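PDB 6HVG: alternansucrase from Leuconostoc mesenteroides, which joins a glycoside hydrolase family 70 region of the TIM-barrel clan, which carries a calcium ion, to repeats of the choline-binding and cell-wall-binding type. Local coordinates for residues 1264-1269 with 1309-1314; 1280-1285 with 1305-1310; 1300-1305 with 1329-1334; 1313-1318 with 1345-1350. All blocks are in the same frame, centred on the assembly; numbering follows the deposited sequence.

Interaction 1 (1264-1269 with 1309-1314)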
loop_
_atom_site.group_PDB
_atom_site.type_symbol
_atom_site.label_atom_id
_atom_site.label_comp_id
_atom_site.label_asym_id
_atom_site.label_seq_id
_atom_site.Cartn_x
_atom_site.Cartn_y
_atom_site.Cartn_z
ATOM N N ASP A 1264 15.765 -3.521 -31.627
ATOM C CA ASP A 1264 17.128 -3.725 -32.066
ATOM C C ASP A 1264 18.028 -2.803 -31.265
ATOM O O ASP A 1264 17.780 -1.595 -31.229
ATOM C CB ASP A 1264 17.244 -3.387 -33.539
ATOM C CG ASP A 1264 18.676 -3.280 -33.990
ATOM O OD1 ASP A 1264 19.421 -4.270 -33.843
ATOM O OD2 ASP A 1264 19.067 -2.202 -34.466
ATOM N N TRP A 1265 19.058 -3.355 -30.614
ATOM C CA TRP A 1265 19.860 -2.546 -29.701
ATOM C C TRP A 1265 20.651 -1.514 -30.439
ATOM O O TRP A 1265 20.949 -0.447 -29.900
ATOM C CB TRP A 1265 20.803 -3.385 -28.847
ATOM C CG TRP A 1265 20.122 -4.418 -28.004
ATOM C CD1 TRP A 1265 20.340 -5.758 -28.031
ATOM C CD2 TRP A 1265 19.131 -4.201 -27.018
ATOM N NE1 TRP A 1265 19.541 -6.399 -27.128
ATOM C CE2 TRP A 1265 18.777 -5.465 -26.495
ATOM C CE3 TRP A 1265 18.516 -3.067 -26.505
ATOM C CZ2 TRP A 1265 17.826 -5.627 -25.488
ATOM C CZ3 TRP A 1265 17.559 -3.230 -25.492
ATOM C CH2 TRP A 1265 17.232 -4.508 -24.998
ATOM N N ALA A 1266 21.011 -1.827 -31.673
ATOM C CA ALA A 1266 21.952 -1.022 -32.440
ATOM C C ALA A 1266 21.393 0.318 -32.886
ATOM O O ALA A 1266 22.045 1.352 -32.752
ATOM C CB ALA A 1266 22.394 -1.810 -33.640
ATOM N N THR A 1267 20.178 0.279 -33.428
ATOM C CA THR A 1267 19.490 1.464 -33.911
ATOM C C THR A 1267 18.441 1.981 -32.943
ATOM O O THR A 1267 17.985 3.103 -33.087
ATOM C CB THR A 1267 18.773 1.135 -35.200
ATOM O OG1 THR A 1267 17.920 0.013 -34.986
ATOM C CG2 THR A 1267 19.764 0.782 -36.275
ATOM N N ASN A 1268 18.098 1.167 -31.941
ATOM C CA ASN A 1268 17.032 1.433 -30.967
ATOM C C ASN A 1268 15.635 1.556 -31.574
ATOM O O ASN A 1268 14.741 2.033 -30.927
ATOM C CB ASN A 1268 17.371 2.633 -30.112
ATOM C CG ASN A 1268 18.614 2.402 -29.267
ATOM O OD1 ASN A 1268 18.638 1.533 -28.388
ATOM N ND2 ASN A 1268 19.638 3.219 -29.498
ATOM N N GLN A 1269 15.451 1.058 -32.793
ATOM C CA GLN A 1269 14.160 1.035 -33.445
ATOM C C GLN A 1269 13.443 -0.261 -33.100
ATOM O O GLN A 1269 14.071 -1.312 -32.983
ATOM C CB GLN A 1269 14.344 1.150 -34.959
ATOM C CG GLN A 1269 13.045 1.278 -35.739
ATOM C CD GLN A 1269 13.281 1.412 -37.217
ATOM O OE1 GLN A 1269 14.415 1.407 -37.675
ATOM N NE2 GLN A 1269 12.202 1.513 -37.977
ATOM N N TYR A 1309 22.276 -4.886 -38.094
ATOM C CA TYR A 1309 22.313 -3.421 -38.283
ATOM C C TYR A 1309 23.441 -2.781 -37.504
ATOM O O TYR A 1309 23.856 -3.303 -36.471
ATOM C CB TYR A 1309 21.009 -2.804 -37.871
ATOM C CG TYR A 1309 19.832 -3.371 -38.596
ATOM C CD1 TYR A 1309 19.547 -2.991 -39.892
ATOM C CD2 TYR A 1309 18.969 -4.284 -37.968
ATOM C CE1 TYR A 1309 18.432 -3.490 -40.563
ATOM C CE2 TYR A 1309 17.849 -4.800 -38.632
ATOM C CZ TYR A 1309 17.592 -4.396 -39.937
ATOM O OH TYR A 1309 16.517 -4.890 -40.628
ATOM N N GLN A 1310 23.967 -1.674 -38.018
ATOM C CA GLN A 1310 25.080 -0.999 -37.394
ATOM C C GLN A 1310 24.660 -0.198 -36.183
ATOM O O GLN A 1310 23.632 0.467 -36.207
ATOM C CB GLN A 1310 25.764 -0.071 -38.390
ATOM C CG GLN A 1310 27.176 0.322 -37.938
ATOM C CD GLN A 1310 27.853 1.314 -38.846
ATOM O OE1 GLN A 1310 27.316 1.672 -39.890
ATOM N NE2 GLN A 1310 29.037 1.782 -38.442
ATOM N N ALA A 1311 25.475 -0.263 -35.132
ATOM C CA ALA A 1311 25.234 0.493 -33.907
ATOM C C ALA A 1311 25.601 1.942 -34.127
ATOM O O ALA A 1311 26.752 2.270 -34.392
ATOM C CB ALA A 1311 26.064 -0.085 -32.754
ATOM N N LYS A 1312 24.621 2.814 -34.008
ATOM C CA LYS A 1312 24.840 4.265 -34.026
ATOM C C LYS A 1312 24.067 4.912 -32.910
ATOM O O LYS A 1312 22.879 4.643 -32.753
ATOM C CB LYS A 1312 24.360 4.903 -35.338
ATOM C CG LYS A 1312 25.011 4.333 -36.562
ATOM C CD LYS A 1312 24.704 5.159 -37.797
ATOM C CE LYS A 1312 25.518 4.627 -38.966
ATOM N NZ LYS A 1312 25.260 5.352 -40.227
ATOM N N ASP A 1313 24.749 5.769 -32.144
ATOM C CA ASP A 1313 24.130 6.561 -31.087
ATOM C C ASP A 1313 23.412 5.634 -30.112
ATOM O O ASP A 1313 22.201 5.696 -29.948
ATOM C CB ASP A 1313 23.190 7.598 -31.707
ATOM C CG ASP A 1313 22.604 8.560 -30.693
ATOM O OD1 ASP A 1313 23.249 8.817 -29.648
ATOM O OD2 ASP A 1313 21.494 9.081 -30.989
ATOM N N THR A 1314 24.186 4.742 -29.511
ATOM C CA THR A 1314 23.638 3.718 -28.648
ATOM C C THR A 1314 24.723 3.087 -27.800
ATOM O O THR A 1314 25.886 3.079 -28.174
ATOM C CB THR A 1314 22.950 2.622 -29.455
ATOM O OG1 THR A 1314 22.137 1.839 -28.598
ATOM C CG2 THR A 1314 23.958 1.717 -30.105
#
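The carboxylate of Asp1264 and the ring of Tyr1309 meet at a slant, their planes 65° apart. The meeting is loose: OD2 of Asp1264 stays 4.0 Å from CB of Tyr1309, and the ring stacks instead with Phe1280. OD2 is bound within its own turn by two donors. Thr1267 OG1 reaches the lone pair of Asp1264 OD2 that faces away from OD1, whereas Thr1267 N, 2.9 Å from Asp1264 OD2, comes in from above the carboxylate plane. OD1 is taken by Ser1305 OG. Ala1266 presses its CB against the backbone of the opposing loop, 3.5 Å from Tyr1309 O and close to Gln1310 O. The carbonyl of Ala1266 accepts from Lys1312 N at 3.2 Å, and CA of Ala1311 adds a C-H...O contact to it. Thr1314 closes the far end. Its OG1, set anti to the backbone N (chi1 -165°), donates to Trp1265 O at 2.9 Å, almost straight onto the carbonyl, and also accepts a weak bond of 3.0 Å from Asn1268 ND2. The donor role of this buried hydroxyl is thus filled and its acceptor role at least weakly so, and the methyl CG2 is turned to Ala1266 O. The 1264-1269 loop, within the family 70 range, contains an Asx motif, Asp1264 OD2 to Thr1267 N, and docks on a segment that ends in a G1 beta bulge, where Asp1313 and Thr1314 both face Phe1326.

Interaction 2 (1280-1285 with 1305-1310)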
loop_
_atom_site.group_PDB
_atom_site.type_symbol
_atom_site.label_atom_id
_atom_site.label_comp_id
_atom_site.label_asym_id
_atom_site.label_seq_id
_atom_site.Cartn_x
_atom_site.Cartn_y
_atom_site.Cartn_z
ATOM N N PHE A 1280 10.031 -3.076 -40.344
ATOM C CA PHE A 1280 11.360 -3.214 -39.773
ATOM C C PHE A 1280 11.426 -4.578 -39.111
ATOM O O PHE A 1280 10.690 -4.834 -38.154
ATOM C CB PHE A 1280 11.643 -2.107 -38.767
ATOM C CG PHE A 1280 13.045 -2.113 -38.228
ATOM C CD1 PHE A 1280 14.117 -1.772 -39.040
ATOM C CD2 PHE A 1280 13.304 -2.446 -36.906
ATOM C CE1 PHE A 1280 15.420 -1.782 -38.555
ATOM C CE2 PHE A 1280 14.605 -2.448 -36.408
ATOM C CZ PHE A 1280 15.665 -2.107 -37.235
ATOM N N LEU A 1281 12.275 -5.455 -39.640
ATOM C CA LEU A 1281 12.487 -6.780 -39.066
ATOM C C LEU A 1281 13.970 -7.089 -39.005
ATOM O O LEU A 1281 14.763 -6.422 -39.661
ATOM C CB LEU A 1281 11.807 -7.837 -39.909
ATOM C CG LEU A 1281 10.301 -7.914 -39.801
ATOM C CD1 LEU A 1281 9.744 -8.611 -41.043
ATOM C CD2 LEU A 1281 9.875 -8.618 -38.523
ATOM N N PRO A 1282 14.358 -8.103 -38.214
ATOM C CA PRO A 1282 15.722 -8.567 -38.297
ATOM C C PRO A 1282 15.973 -9.085 -39.695
ATOM O O PRO A 1282 15.058 -9.615 -40.301
ATOM C CB PRO A 1282 15.773 -9.716 -37.286
ATOM C CG PRO A 1282 14.620 -9.512 -36.381
ATOM C CD PRO A 1282 13.574 -8.868 -37.232
ATOM N N LEU A 1283 17.187 -8.930 -40.207
ATOM C CA LEU A 1283 17.464 -9.299 -41.597
ATOM C C LEU A 1283 17.370 -10.804 -41.847
ATOM O O LEU A 1283 17.069 -11.199 -42.955
ATOM C CB LEU A 1283 18.826 -8.750 -42.036
ATOM C CG LEU A 1283 18.978 -7.215 -42.105
ATOM C CD1 LEU A 1283 20.439 -6.858 -42.275
ATOM C CD2 LEU A 1283 18.176 -6.601 -43.209
ATOM N N GLN A 1284 17.613 -11.642 -40.834
ATOM C CA GLN A 1284 17.507 -13.105 -40.986
ATOM C C GLN A 1284 16.108 -13.470 -41.457
ATOM O O GLN A 1284 15.929 -14.418 -42.248
ATOM C CB GLN A 1284 17.687 -13.857 -39.651
ATOM C CG GLN A 1284 18.952 -13.606 -38.881
ATOM C CD GLN A 1284 18.920 -12.326 -38.112
ATOM O OE1 GLN A 1284 18.368 -11.314 -38.572
ATOM N NE2 GLN A 1284 19.545 -12.346 -36.937
ATOM N N LEU A 1285 15.117 -12.767 -40.914
ATOM C CA LEU A 1285 13.733 -13.092 -41.155
ATOM C C LEU A 1285 13.283 -12.713 -42.547
ATOM O O LEU A 1285 12.309 -13.294 -43.022
ATOM C CB LEU A 1285 12.826 -12.446 -40.112
ATOM C CG LEU A 1285 12.772 -13.120 -38.731
ATOM C CD1 LEU A 1285 12.488 -14.607 -38.812
ATOM C CD2 LEU A 1285 14.067 -12.930 -38.021
ATOM N N SER A 1305 24.577 -5.619 -34.740
ATOM C CA SER A 1305 23.725 -6.435 -33.880
ATOM C C SER A 1305 23.345 -7.772 -34.511
ATOM O O SER A 1305 23.572 -7.969 -35.702
ATOM C CB SER A 1305 22.471 -5.660 -33.555
ATOM O OG SER A 1305 21.781 -5.344 -34.750
ATOM N N ILE A 1306 22.753 -8.669 -33.716
ATOM C CA ILE A 1306 22.340 -9.980 -34.219
ATOM C C ILE A 1306 21.365 -9.853 -35.395
ATOM O O ILE A 1306 21.270 -10.756 -36.209
ATOM C CB ILE A 1306 21.704 -10.840 -33.120
ATOM C CG1 ILE A 1306 22.764 -11.230 -32.119
ATOM C CG2 ILE A 1306 21.099 -12.110 -33.688
ATOM C CD1 ILE A 1306 22.343 -12.304 -31.139
ATOM N N SER A 1307 20.651 -8.741 -35.474
ATOM C CA SER A 1307 19.711 -8.512 -36.544
ATOM C C SER A 1307 20.359 -7.895 -37.782
ATOM O O SER A 1307 19.690 -7.667 -38.792
ATOM C CB SER A 1307 18.594 -7.591 -36.054
ATOM O OG SER A 1307 17.893 -8.183 -34.968
ATOM N N GLY A 1308 21.655 -7.649 -37.727
ATOM C CA GLY A 1308 22.391 -7.192 -38.888
ATOM C C GLY A 1308 22.541 -5.706 -39.103
ATOM O O GLY A 1308 22.922 -5.308 -40.192
ATOM N N TYR A 1309 22.276 -4.886 -38.094
ATOM C CA TYR A 1309 22.313 -3.421 -38.283
ATOM C C TYR A 1309 23.441 -2.781 -37.504
ATOM O O TYR A 1309 23.856 -3.303 -36.471
ATOM C CB TYR A 1309 21.009 -2.804 -37.871
ATOM C CG TYR A 1309 19.832 -3.371 -38.596
ATOM C CD1 TYR A 1309 19.547 -2.991 -39.892
ATOM C CD2 TYR A 1309 18.969 -4.284 -37.968
ATOM C CE1 TYR A 1309 18.432 -3.490 -40.563
ATOM C CE2 TYR A 1309 17.849 -4.800 -38.632
ATOM C CZ TYR A 1309 17.592 -4.396 -39.937
ATOM O OH TYR A 1309 16.517 -4.890 -40.628
ATOM N N GLN A 1310 23.967 -1.674 -38.018
ATOM C CA GLN A 1310 25.080 -0.999 -37.394
ATOM C C GLN A 1310 24.660 -0.198 -36.183
ATOM O O GLN A 1310 23.632 0.467 -36.207
ATOM C CB GLN A 1310 25.764 -0.071 -38.390
ATOM C CG GLN A 1310 27.176 0.322 -37.938
ATOM C CD GLN A 1310 27.853 1.314 -38.846
ATOM O OE1 GLN A 1310 27.316 1.672 -39.890
ATOM N NE2 GLN A 1310 29.037 1.782 -38.442
HETATM O O HOH W 1 13.983 -4.365 -42.368
#
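A type I beta turn, Ser1305 to Gly1308, presents its third residue to the 1280-1285 loop: Leu1283 N donates to Ser1307 O over 3.1 Å in a nearly straight bond (168° at the hydrogen). Gly1308 closes the turn with a positive phi of 92°, and Leu1283 CD1 lies 3.6 Å from Gly1308 O. Ser1307 also packs its side chain along the ring of Pro1282, its OG 3.5 Å from Pro1282 CB, while that hydroxyl is hydrogen-bonded to Trp443 NE1. Just beyond the turn, the ring of Tyr1309 slots between two side chains. Over one face Phe1280 forms an offset stack, with centroids 4.9 Å apart, planes 29° from parallel and CE1 of Phe1280 above the rim. The opposite face receives CD1 of Leu1283, again toward the rim, and CG of Leu1283 comes to 3.8 Å from Tyr1309 CZ. Leu1281 O lies at the ring edge, in its plane, and accepts from Tyr1309 OH, which approaches nearly along the C=O axis. A water donates to Tyr1309 OH at 3.1 Å and accepts weakly from Leu1281 N. The phenol therefore acts as donor and acceptor at once, and with an aromatic ring on one face and a leucine on the other its rotation should be well restrained.

Interaction 3 (1300-1305 with 1329-1334)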
loop_
_atom_site.group_PDB
_atom_site.type_symbol
_atom_site.label_atom_id
_atom_site.label_comp_id
_atom_site.label_asym_id
_atom_site.label_seq_id
_atom_site.Cartn_x
_atom_site.Cartn_y
_atom_site.Cartn_z
ATOM N N GLY A 1300 38.060 3.506 -36.796
ATOM C CA GLY A 1300 37.728 3.034 -35.467
ATOM C C GLY A 1300 36.971 1.719 -35.452
ATOM O O GLY A 1300 36.937 1.004 -36.454
ATOM N N VAL A 1301 36.334 1.401 -34.325
ATOM C CA VAL A 1301 35.603 0.137 -34.177
ATOM C C VAL A 1301 34.111 0.315 -34.395
ATOM O O VAL A 1301 33.526 1.287 -33.943
ATOM C CB VAL A 1301 35.849 -0.475 -32.810
ATOM C CG1 VAL A 1301 35.279 -1.873 -32.730
ATOM C CG2 VAL A 1301 37.336 -0.520 -32.527
ATOM N N LYS A 1302 33.518 -0.608 -35.132
ATOM C CA LYS A 1302 32.086 -0.615 -35.405
ATOM C C LYS A 1302 31.480 -1.877 -34.809
ATOM O O LYS A 1302 32.206 -2.838 -34.531
ATOM C CB LYS A 1302 31.849 -0.593 -36.911
ATOM C CG LYS A 1302 32.460 0.622 -37.598
ATOM C CD LYS A 1302 32.096 0.721 -39.064
ATOM C CE LYS A 1302 32.722 -0.409 -39.863
ATOM N NZ LYS A 1302 32.260 -0.259 -41.256
ATOM N N TYR A 1303 30.161 -1.892 -34.634
ATOM C CA TYR A 1303 29.474 -3.088 -34.153
ATOM C C TYR A 1303 28.177 -3.312 -34.888
ATOM O O TYR A 1303 27.482 -2.360 -35.194
ATOM C CB TYR A 1303 29.190 -2.994 -32.654
ATOM C CG TYR A 1303 28.337 -4.133 -32.137
ATOM C CD1 TYR A 1303 28.898 -5.349 -31.771
ATOM C CD2 TYR A 1303 26.972 -3.990 -32.018
ATOM C CE1 TYR A 1303 28.102 -6.398 -31.326
ATOM C CE2 TYR A 1303 26.183 -5.011 -31.560
ATOM C CZ TYR A 1303 26.736 -6.209 -31.217
ATOM O OH TYR A 1303 25.916 -7.196 -30.729
ATOM N N TYR A 1304 27.876 -4.571 -35.189
ATOM C CA TYR A 1304 26.632 -4.930 -35.840
ATOM C C TYR A 1304 25.859 -5.900 -34.938
ATOM O O TYR A 1304 26.419 -6.884 -34.450
ATOM C CB TYR A 1304 26.917 -5.573 -37.204
ATOM C CG TYR A 1304 27.326 -4.587 -38.253
ATOM C CD1 TYR A 1304 28.626 -4.071 -38.304
ATOM C CD2 TYR A 1304 26.423 -4.166 -39.208
ATOM C CE1 TYR A 1304 28.994 -3.152 -39.275
ATOM C CE2 TYR A 1304 26.784 -3.257 -40.184
ATOM C CZ TYR A 1304 28.055 -2.757 -40.214
ATOM O OH TYR A 1304 28.343 -1.846 -41.185
ATOM N N SER A 1305 24.577 -5.619 -34.740
ATOM C CA SER A 1305 23.725 -6.435 -33.880
ATOM C C SER A 1305 23.345 -7.772 -34.511
ATOM O O SER A 1305 23.572 -7.969 -35.702
ATOM C CB SER A 1305 22.471 -5.660 -33.555
ATOM O OG SER A 1305 21.781 -5.344 -34.750
ATOM N N ASP A 1329 28.236 8.730 -35.724
ATOM C CA ASP A 1329 28.928 8.236 -36.939
ATOM C C ASP A 1329 29.073 6.719 -37.033
ATOM O O ASP A 1329 29.409 6.197 -38.080
ATOM C CB ASP A 1329 30.303 8.907 -37.055
ATOM C CG ASP A 1329 30.197 10.422 -37.279
ATOM O OD1 ASP A 1329 29.173 10.884 -37.813
ATOM O OD2 ASP A 1329 31.133 11.156 -36.922
ATOM N N GLY A 1330 28.811 6.024 -35.934
ATOM C CA GLY A 1330 28.811 4.569 -35.889
ATOM C C GLY A 1330 30.099 3.999 -35.332
ATOM O O GLY A 1330 30.392 2.822 -35.538
ATOM N N TYR A 1331 30.857 4.820 -34.605
ATOM C CA TYR A 1331 32.172 4.431 -34.112
ATOM C C TYR A 1331 32.226 4.423 -32.595
ATOM O O TYR A 1331 31.777 5.354 -31.955
ATOM C CB TYR A 1331 33.265 5.371 -34.669
ATOM C CG TYR A 1331 33.611 5.101 -36.118
ATOM C CD1 TYR A 1331 34.261 3.938 -36.481
ATOM C CD2 TYR A 1331 33.258 5.994 -37.130
ATOM C CE1 TYR A 1331 34.574 3.680 -37.796
ATOM C CE2 TYR A 1331 33.556 5.730 -38.453
ATOM C CZ TYR A 1331 34.211 4.577 -38.772
ATOM O OH TYR A 1331 34.524 4.302 -40.081
ATOM N N MET A 1332 32.780 3.361 -32.044
ATOM C CA MET A 1332 33.037 3.242 -30.623
ATOM C C MET A 1332 33.851 4.426 -30.145
ATOM O O MET A 1332 34.780 4.857 -30.821
ATOM C CB MET A 1332 33.810 1.939 -30.375
ATOM C CG MET A 1332 34.225 1.674 -28.958
ATOM S SD MET A 1332 35.263 0.211 -28.805
ATOM C CE MET A 1332 34.080 -1.060 -29.213
ATOM N N VAL A 1333 33.503 4.952 -28.982
ATOM C CA VAL A 1333 34.254 6.050 -28.371
ATOM C C VAL A 1333 35.366 5.450 -27.542
ATOM O O VAL A 1333 35.127 4.516 -26.767
ATOM C CB VAL A 1333 33.343 6.921 -27.465
ATOM C CG1 VAL A 1333 34.149 7.843 -26.563
ATOM C CG2 VAL A 1333 32.350 7.711 -28.326
ATOM N N ARG A 1334 36.572 5.991 -27.697
ATOM C CA ARG A 1334 37.761 5.464 -27.034
ATOM C C ARG A 1334 38.688 6.604 -26.665
ATOM O O ARG A 1334 38.814 7.550 -27.413
ATOM C CB ARG A 1334 38.506 4.519 -27.995
ATOM C CG ARG A 1334 37.668 3.375 -28.575
ATOM C CD ARG A 1334 38.477 2.461 -29.484
ATOM N NE ARG A 1334 38.813 3.148 -30.722
ATOM C CZ ARG A 1334 40.021 3.219 -31.262
ATOM N NH1 ARG A 1334 41.063 2.604 -30.713
ATOM N NH2 ARG A 1334 40.171 3.913 -32.377
HETATM O O HOH W 2 36.680 3.683 -32.621
HETATM O O HOH W 3 28.765 0.772 -35.328
#
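Gly1330 O sits 3.7 Å from CG of Lys1302, and the adjacent water, which accepts from Tyr1303 N at 3.1 Å, lies between that strand amide and Gly1330 O. Tyr1331 follows with its ring alongside Lys1302, both side chains pointing the same way, so that CE1 of Tyr1331 is 3.7 Å from CG of Lys1302. CD1 and CE1 of the same ring lie against Gly1300, and its hydroxyl is hydrogen-bonded to Asp1297. Met1332 makes the direct backbone link: its N donates to Val1301 O at 2.9 Å, in the carbonyl plane and almost straight (173°). Its side chain runs beside Val1301, and a bend at chi3 (-68°) brings CE of Met1332 to 3.8 Å from CG1 of Val1301. Arg1334 joins through a second water, which accepts from Arg1334 NE and Val1301 N and donates to Met1332 O. One direct backbone bond and two water bridges thus pair the polar groups, while Val1301, Met1332, Lys1302 and Tyr1331 supply the side-chain contact.

Interaction 4 (1313-1318 with 1345-1350)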
loop_
_atom_site.group_PDB
_atom_site.type_symbol
_atom_site.label_atom_id
_atom_site.label_comp_id
_atom_site.label_asym_id
_atom_site.label_seq_id
_atom_site.Cartn_x
_atom_site.Cartn_y
_atom_site.Cartn_z
ATOM N N ASP A 1313 24.749 5.769 -32.144
ATOM C CA ASP A 1313 24.130 6.561 -31.087
ATOM C C ASP A 1313 23.412 5.634 -30.112
ATOM O O ASP A 1313 22.201 5.696 -29.948
ATOM C CB ASP A 1313 23.190 7.598 -31.707
ATOM C CG ASP A 1313 22.604 8.560 -30.693
ATOM O OD1 ASP A 1313 23.249 8.817 -29.648
ATOM O OD2 ASP A 1313 21.494 9.081 -30.989
ATOM N N THR A 1314 24.186 4.742 -29.511
ATOM C CA THR A 1314 23.638 3.718 -28.648
ATOM C C THR A 1314 24.723 3.087 -27.800
ATOM O O THR A 1314 25.886 3.079 -28.174
ATOM C CB THR A 1314 22.950 2.622 -29.455
ATOM O OG1 THR A 1314 22.137 1.839 -28.598
ATOM C CG2 THR A 1314 23.958 1.717 -30.105
ATOM N N PHE A 1315 24.325 2.562 -26.658
ATOM C CA PHE A 1315 25.228 1.819 -25.780
ATOM C C PHE A 1315 25.091 0.330 -26.094
ATOM O O PHE A 1315 24.007 -0.138 -26.380
ATOM C CB PHE A 1315 24.867 2.084 -24.320
ATOM C CG PHE A 1315 25.397 3.384 -23.788
ATOM C CD1 PHE A 1315 24.703 4.571 -23.952
ATOM C CD2 PHE A 1315 26.595 3.406 -23.104
ATOM C CE1 PHE A 1315 25.202 5.757 -23.423
ATOM C CE2 PHE A 1315 27.097 4.577 -22.583
ATOM C CZ PHE A 1315 26.411 5.752 -22.756
ATOM N N ILE A 1316 26.192 -0.390 -26.069
ATOM C CA ILE A 1316 26.219 -1.805 -26.456
ATOM C C ILE A 1316 27.075 -2.564 -25.468
ATOM O O ILE A 1316 28.145 -2.086 -25.048
ATOM C CB ILE A 1316 26.831 -2.011 -27.866
ATOM C CG1 ILE A 1316 25.963 -1.384 -28.956
ATOM C CG2 ILE A 1316 27.020 -3.492 -28.164
ATOM C CD1 ILE A 1316 24.653 -2.117 -29.241
ATOM N N GLU A 1317 26.593 -3.739 -25.096
ATOM C CA GLU A 1317 27.301 -4.602 -24.158
ATOM C C GLU A 1317 27.817 -5.839 -24.878
ATOM O O GLU A 1317 27.053 -6.501 -25.568
ATOM C CB GLU A 1317 26.355 -5.035 -23.033
ATOM C CG GLU A 1317 27.032 -5.865 -21.952
ATOM C CD GLU A 1317 26.079 -6.414 -20.917
ATOM O OE1 GLU A 1317 24.852 -6.324 -21.121
ATOM O OE2 GLU A 1317 26.581 -6.918 -19.881
ATOM N N ASP A 1318 29.087 -6.171 -24.681
ATOM C CA ASP A 1318 29.646 -7.355 -25.312
ATOM C C ASP A 1318 29.358 -8.614 -24.506
ATOM O O ASP A 1318 28.704 -8.564 -23.481
ATOM C CB ASP A 1318 31.159 -7.164 -25.641
ATOM C CG ASP A 1318 32.085 -7.299 -24.430
ATOM O OD1 ASP A 1318 31.767 -8.027 -23.466
ATOM O OD2 ASP A 1318 33.164 -6.688 -24.479
ATOM N N VAL A 1345 28.041 12.295 -23.066
ATOM C CA VAL A 1345 27.221 11.583 -24.028
ATOM C C VAL A 1345 25.787 12.112 -24.034
ATOM O O VAL A 1345 25.158 12.170 -23.001
ATOM C CB VAL A 1345 27.208 10.062 -23.693
ATOM C CG1 VAL A 1345 26.400 9.273 -24.710
ATOM C CG2 VAL A 1345 28.626 9.512 -23.614
ATOM N N GLU A 1346 25.284 12.469 -25.218
ATOM C CA GLU A 1346 23.869 12.786 -25.458
ATOM C C GLU A 1346 23.260 11.792 -26.456
ATOM O O GLU A 1346 23.610 11.845 -27.613
ATOM C CB GLU A 1346 23.747 14.207 -26.008
ATOM C CG GLU A 1346 23.945 15.297 -24.950
ATOM C CD GLU A 1346 23.914 16.727 -25.533
ATOM O OE1 GLU A 1346 24.383 16.934 -26.677
ATOM O OE2 GLU A 1346 23.406 17.653 -24.854
ATOM N N THR A 1347 22.365 10.904 -25.999
ATOM C CA THR A 1347 21.817 9.778 -26.790
ATOM C C THR A 1347 20.330 9.901 -27.029
ATOM O O THR A 1347 19.632 10.579 -26.280
ATOM C CB THR A 1347 22.025 8.408 -26.092
ATOM O OG1 THR A 1347 23.311 8.383 -25.501
ATOM C CG2 THR A 1347 21.955 7.200 -27.072
ATOM N N SER A 1348 19.850 9.213 -28.068
ATOM C CA SER A 1348 18.411 9.004 -28.290
ATOM C C SER A 1348 17.717 8.487 -27.026
ATOM O O SER A 1348 16.622 8.939 -26.702
ATOM C CB SER A 1348 18.158 8.022 -29.460
ATOM O OG SER A 1348 18.725 6.736 -29.246
ATOM N N VAL A 1349 18.357 7.541 -26.332
ATOM C CA VAL A 1349 17.909 7.096 -25.025
ATOM C C VAL A 1349 18.386 8.124 -23.986
ATOM O O VAL A 1349 19.513 8.050 -23.533
ATOM C CB VAL A 1349 18.483 5.695 -24.681
ATOM C CG1 VAL A 1349 17.990 5.234 -23.314
ATOM C CG2 VAL A 1349 18.124 4.669 -25.758
ATOM N N ASN A 1350 17.511 9.065 -23.624
ATOM C CA ASN A 1350 17.825 10.236 -22.775
ATOM C C ASN A 1350 18.249 9.932 -21.365
ATOM O O ASN A 1350 19.022 10.690 -20.786
ATOM C CB ASN A 1350 16.604 11.158 -22.666
ATOM C CG ASN A 1350 16.336 11.910 -23.948
ATOM O OD1 ASN A 1350 17.059 11.760 -24.945
ATOM N ND2 ASN A 1350 15.299 12.722 -23.936
#
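The polar part of this contact is slight: Ser1348 N donates to Asp1313 OD2 in a weak bond of 3.4 Å (145° at the hydrogen). CG of Asp1313 stands anti to its backbone N (chi1 -174°), which swings the carboxylate across to the 1345-1350 loop, while OD1 is held by Tyr1325 OH. Van der Waals contact is more extensive. Asp1313 and Thr1347 run antiparallel alongside one another, and the methyl CG2 of Thr1347 lies 3.3 Å from both Asp1313 O and Asp1313 OD1, facing both oxygens. The aromatic part belongs to Phe1315. Its CE1 is 3.9 Å from CG1 of Val1345, the two side chains arriving from opposite directions, and Thr1347 OG1 lies at the ring edge, near the plane, 3.8 Å from Phe1315 CE1. Tyr1325 and Tyr1356 also meet the phenylalanine ring, both with their planes steeply inclined to it. Asp1313 immediately precedes strand 1314-1317. That strand pairs antiparallel with 1323-1326, and the loop that leaves strand 1342-1345 for strand 1354-1357 runs across its start, the touching parts 106° apart.

The four contacts form one cluster, their centres 36 to 46 Å from the centre of the chain. Interactions 1 and 2, with centres about 10 Å apart, share Tyr1309, whereas interactions 1 and 4, about 8 Å apart, share Asp1313 and Thr1314. Interaction 3 lies about 11 Å from both 1 and 4; Ala1311 N probably bonds to Tyr1303 O (2.9 Å), and Tyr1303 CE2 packs on Ile1316 CG2. Interactions 2 and 4 are the farthest apart, about 18 Å between centres. The segment 1305-1314 thus ties family 70 loops to the repeat strands. The calcium site (Glu575, Asp581, Asn625, Asp1159) uses none of these residues.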